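PDB 3RQB: uncharacterized protein from Alicyclobacillus acidocaldarius subsp. acidocaldarius, which is of unknown function but, as a double hotdog-fold member of the acyl-CoA thioesterase family, probably hydrolyses acyl-CoA thioesters. Local coordinates for residues T168-H182 / I222-A234. Numbering follows the deposited sequence.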
# COMPACT_ATOMS: atom_id res chain seq x y z
N THR B 168 5.24 9.01 -15.64
CA THR B 168 4.66 10.34 -15.80
C THR B 168 5.24 11.35 -14.81
O THR B 168 5.45 11.03 -13.64
CB THR B 168 3.13 10.31 -15.59
OG1 THR B 168 2.50 9.66 -16.70
CG2 THR B 168 2.56 11.72 -15.46
N TYR B 169 5.51 12.56 -15.30
CA TYR B 169 5.78 13.71 -14.43
C TYR B 169 4.71 14.77 -14.66
O TYR B 169 4.34 15.04 -15.81
CB TYR B 169 7.13 14.36 -14.75
CG TYR B 169 8.35 13.47 -14.64
CD1 TYR B 169 8.32 12.26 -13.95
CD2 TYR B 169 9.56 13.85 -15.23
CE1 TYR B 169 9.46 11.45 -13.86
CE2 TYR B 169 10.69 13.06 -15.15
CZ TYR B 169 10.65 11.86 -14.46
OH TYR B 169 11.79 11.08 -14.39
N GLN B 170 4.20 15.37 -13.59
CA GLN B 170 3.28 16.48 -13.75
C GLN B 170 3.31 17.49 -12.60
O GLN B 170 3.52 17.13 -11.44
CB GLN B 170 1.85 15.97 -13.95
CG GLN B 170 1.23 15.34 -12.72
CD GLN B 170 0.06 14.44 -13.06
OE1 GLN B 170 0.00 13.86 -14.16
NE2 GLN B 170 -0.90 14.31 -12.13
N TRP B 171 3.09 18.75 -12.95
CA TRP B 171 2.79 19.75 -11.95
C TRP B 171 1.29 19.69 -11.75
O TRP B 171 0.53 19.59 -12.71
CB TRP B 171 3.19 21.14 -12.43
CG TRP B 171 4.67 21.33 -12.54
CD1 TRP B 171 5.39 21.48 -13.69
CD2 TRP B 171 5.60 21.38 -11.46
NE1 TRP B 171 6.72 21.63 -13.39
CE2 TRP B 171 6.88 21.58 -12.03
CE3 TRP B 171 5.49 21.29 -10.07
CZ2 TRP B 171 8.04 21.67 -11.25
CZ3 TRP B 171 6.64 21.38 -9.29
CH2 TRP B 171 7.90 21.58 -9.89
N MSE B 172 0.88 19.73 -10.49
CA MSE B 172 -0.53 19.65 -10.17
C MSE B 172 -0.84 20.39 -8.88
O MSE B 172 -0.02 20.43 -7.95
CB MSE B 172 -0.94 18.18 -10.03
CG MSE B 172 -0.29 17.52 -8.83
SE MSE B 172 -0.08 15.61 -8.98
CE MSE B 172 1.02 15.32 -7.41
N ARG B 173 -2.04 20.96 -8.83
CA ARG B 173 -2.57 21.58 -7.64
C ARG B 173 -4.08 21.51 -7.73
O ARG B 173 -4.64 21.19 -8.78
CB ARG B 173 -2.11 23.03 -7.51
CG ARG B 173 -2.67 23.95 -8.58
CD ARG B 173 -2.47 25.41 -8.18
NE ARG B 173 -2.70 26.34 -9.28
CZ ARG B 173 -3.90 26.63 -9.77
NH1 ARG B 173 -4.98 26.04 -9.26
NH2 ARG B 173 -4.03 27.50 -10.77
N ASP B 174 -4.75 21.74 -6.61
CA ASP B 174 -6.19 21.94 -6.63
C ASP B 174 -6.47 23.12 -7.53
O ASP B 174 -5.72 24.09 -7.56
CB ASP B 174 -6.72 22.28 -5.24
CG ASP B 174 -6.41 21.20 -4.22
OD1 ASP B 174 -5.59 21.45 -3.30
OD2 ASP B 174 -6.98 20.09 -4.34
N ASP B 175 -7.55 23.03 -8.29
CA ASP B 175 -8.10 24.21 -8.93
C ASP B 175 -9.58 24.26 -8.55
O ASP B 175 -10.23 23.22 -8.46
CB ASP B 175 -7.94 24.13 -10.46
CG ASP B 175 -8.19 25.48 -11.15
OD1 ASP B 175 -7.62 26.50 -10.71
OD2 ASP B 175 -8.97 25.50 -12.14
N PRO B 176 -10.10 25.46 -8.27
CA PRO B 176 -9.30 26.67 -8.02
C PRO B 176 -8.44 26.45 -6.80
O PRO B 176 -8.74 25.57 -5.99
CB PRO B 176 -10.36 27.73 -7.73
CG PRO B 176 -11.56 26.98 -7.34
CD PRO B 176 -11.53 25.75 -8.18
N PRO B 177 -7.40 27.28 -6.65
CA PRO B 177 -6.32 27.07 -5.68
C PRO B 177 -6.87 26.83 -4.29
O PRO B 177 -7.80 27.52 -3.87
CB PRO B 177 -5.55 28.39 -5.72
CG PRO B 177 -6.54 29.39 -6.26
CD PRO B 177 -7.37 28.63 -7.24
N ARG B 178 -6.33 25.83 -3.61
CA ARG B 178 -6.76 25.58 -2.24
C ARG B 178 -5.58 25.17 -1.39
O ARG B 178 -4.73 24.39 -1.83
CB ARG B 178 -7.84 24.49 -2.22
CG ARG B 178 -8.13 23.88 -0.86
CD ARG B 178 -9.12 22.72 -0.99
NE ARG B 178 -9.67 22.27 0.29
CZ ARG B 178 -9.07 21.40 1.10
NH1 ARG B 178 -7.88 20.91 0.78
NH2 ARG B 178 -9.65 21.04 2.24
N PRO B 179 -5.55 25.65 -0.14
CA PRO B 179 -4.46 25.33 0.78
C PRO B 179 -4.36 23.84 0.95
O PRO B 179 -5.37 23.14 0.89
CB PRO B 179 -4.90 25.99 2.08
CG PRO B 179 -5.70 27.16 1.62
CD PRO B 179 -6.46 26.66 0.43
N LEU B 180 -3.14 23.36 1.15
CA LEU B 180 -2.92 21.93 1.18
C LEU B 180 -3.12 21.36 2.57
O LEU B 180 -2.68 21.96 3.55
CB LEU B 180 -1.51 21.60 0.69
CG LEU B 180 -1.31 20.10 0.49
CD1 LEU B 180 -2.38 19.54 -0.45
CD2 LEU B 180 0.08 19.82 -0.05
N ASP B 181 -3.80 20.22 2.63
CA ASP B 181 -3.91 19.44 3.86
C ASP B 181 -3.85 17.96 3.51
O ASP B 181 -3.63 17.60 2.36
CB ASP B 181 -5.19 19.79 4.63
CG ASP B 181 -6.44 19.17 4.01
OD1 ASP B 181 -6.41 18.80 2.82
OD2 ASP B 181 -7.45 19.07 4.73
N HIS B 182 -4.05 17.09 4.48
CA HIS B 182 -3.83 15.67 4.24
C HIS B 182 -4.79 15.04 3.23
O HIS B 182 -4.37 14.35 2.30
CB HIS B 182 -3.82 14.89 5.56
CG HIS B 182 -2.68 15.27 6.46
ND1 HIS B 182 -1.46 14.64 6.42
CD2 HIS B 182 -2.57 16.24 7.40
CE1 HIS B 182 -0.65 15.19 7.31
NE2 HIS B 182 -1.30 16.17 7.91
N ILE B 222 3.75 19.72 5.17
CA ILE B 222 2.61 19.60 4.26
C ILE B 222 1.84 20.93 4.15
O ILE B 222 1.63 21.46 3.05
CB ILE B 222 1.69 18.43 4.68
CG1 ILE B 222 2.34 17.08 4.31
CG2 ILE B 222 0.31 18.58 4.04
CD1 ILE B 222 1.72 15.83 4.97
N PHE B 223 1.45 21.47 5.30
CA PHE B 223 0.68 22.70 5.35
C PHE B 223 1.43 23.87 4.73
O PHE B 223 0.83 24.72 4.06
CB PHE B 223 0.32 23.00 6.80
CG PHE B 223 -0.51 21.92 7.43
CD1 PHE B 223 -1.36 21.14 6.64
CD2 PHE B 223 -0.46 21.67 8.79
CE1 PHE B 223 -2.15 20.14 7.21
CE2 PHE B 223 -1.24 20.65 9.36
CZ PHE B 223 -2.08 19.89 8.57
N ARG B 224 2.74 23.87 4.91
CA ARG B 224 3.62 24.92 4.42
C ARG B 224 3.37 25.27 2.95
O ARG B 224 3.52 26.41 2.53
CB ARG B 224 5.06 24.44 4.62
CG ARG B 224 6.16 25.47 4.40
CD ARG B 224 7.50 24.85 4.82
NE ARG B 224 7.43 24.30 6.18
CZ ARG B 224 8.02 23.17 6.57
NH1 ARG B 224 8.71 22.45 5.70
NH2 ARG B 224 7.90 22.75 7.83
N GLN B 225 2.98 24.27 2.16
CA GLN B 225 2.78 24.42 0.72
C GLN B 225 1.64 25.38 0.34
O GLN B 225 1.68 26.03 -0.70
CB GLN B 225 2.53 23.06 0.08
CG GLN B 225 3.49 21.97 0.51
CD GLN B 225 4.93 22.22 0.07
OE1 GLN B 225 5.18 22.73 -1.02
NE2 GLN B 225 5.88 21.87 0.92
N GLY B 226 0.62 25.45 1.18
CA GLY B 226 -0.48 26.34 0.88
C GLY B 226 -0.96 25.97 -0.50
O GLY B 226 -1.25 24.80 -0.76
N THR B 227 -1.01 26.95 -1.38
CA THR B 227 -1.56 26.75 -2.72
C THR B 227 -0.49 26.42 -3.76
O THR B 227 -0.78 26.29 -4.94
CB THR B 227 -2.32 28.00 -3.18
OG1 THR B 227 -1.48 29.15 -3.00
CG2 THR B 227 -3.59 28.16 -2.35
N ASN B 228 0.76 26.30 -3.32
CA ASN B 228 1.84 26.02 -4.25
C ASN B 228 1.65 24.72 -5.00
O ASN B 228 1.17 23.73 -4.43
CB ASN B 228 3.16 26.00 -3.50
CG ASN B 228 3.37 27.22 -2.65
OD1 ASN B 228 2.45 28.04 -2.45
ND2 ASN B 228 4.57 27.37 -2.12
N GLU B 229 2.02 24.71 -6.28
CA GLU B 229 1.90 23.52 -7.12
C GLU B 229 2.83 22.41 -6.65
O GLU B 229 3.81 22.68 -5.94
CB GLU B 229 2.18 23.85 -8.59
CG GLU B 229 1.13 24.74 -9.24
CD GLU B 229 1.34 24.93 -10.72
OE1 GLU B 229 1.06 23.98 -11.50
OE2 GLU B 229 1.78 26.04 -11.11
N LEU B 230 2.52 21.17 -7.01
CA LEU B 230 3.36 20.04 -6.63
C LEU B 230 3.76 19.20 -7.83
O LEU B 230 3.12 19.25 -8.89
CB LEU B 230 2.62 19.15 -5.64
CG LEU B 230 1.93 19.94 -4.54
CD1 LEU B 230 1.09 19.01 -3.69
CD2 LEU B 230 2.97 20.67 -3.71
N LEU B 231 4.81 18.41 -7.65
CA LEU B 231 5.27 17.53 -8.70
C LEU B 231 5.01 16.09 -8.34
O LEU B 231 5.62 15.55 -7.42
CB LEU B 231 6.76 17.72 -8.93
CG LEU B 231 7.17 16.90 -10.16
CD1 LEU B 231 6.63 17.59 -11.40
CD2 LEU B 231 8.68 16.71 -10.24
N GLY B 232 4.10 15.46 -9.06
CA GLY B 232 3.90 14.03 -8.92
C GLY B 232 4.75 13.23 -9.90
O GLY B 232 5.06 13.69 -11.00
N VAL B 233 5.10 12.02 -9.50
CA VAL B 233 5.77 11.07 -10.38
C VAL B 233 5.09 9.73 -10.23
O VAL B 233 5.17 9.10 -9.18
CB VAL B 233 7.24 10.88 -10.00
CG1 VAL B 233 7.91 9.87 -10.94
CG2 VAL B 233 7.98 12.22 -10.00
N ALA B 234 4.46 9.25 -11.30
CA ALA B 234 3.81 7.96 -11.24
C ALA B 234 4.50 7.04 -12.23
O ALA B 234 4.73 7.41 -13.38
CB ALA B 234 2.34 8.09 -11.56
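W171 and L231 are opposite one another in a non-hydrogen-bonded pair of two antiparallel strands, their side chains on the same face of the sheet. The W171 side chain starts with CB 3.7 Å from OE1 of E229, whose OE2 forms a salt bridge with R153. With CG beside the backbone N (chi1 -69°), the indole is carried alongside the neighbouring strand: W171 CE3 comes to 3.3 Å from L230 O, and W171 CZ3 to 3.7 Å from L231 CB. L231 CD1 sits over the six-membered ring, 4.0 Å from its centroid, as a CH-pi contact, while NE1 of W171 is hydrogen-bonded to P130 O. Further along the same face, Y169 turns its ring edge to V233, Y169 CE1 lying 3.7 Å from V233 CG1.

The strands themselves are laced by paired backbone bonds at T168–A234, Q170–G232 and M172–L230; the bond from M172 N to L230 O is 2.8 Å long. On the other face, CE of the selenomethionine M172 rests 3.5 Å from G232 CA, where no side chain intervenes.

Beyond the strands, L180 packs against I222 of helix 219-224 and against L230, L180 CD2 meeting L230 CD1 tip to tip at 3.9 Å. F223 turns its ring edge to L180 O, and its CZ touches H182 NE2; the H182 ring also meets F215 edge-to-face.

Strand 168-174 thus pairs with strand 230-240 on one side and strand 150-156 on the other, the antiparallel sheet arrangement of a hotdog domain, here the C-terminal one of an acyl-CoA thioesterase-like protein.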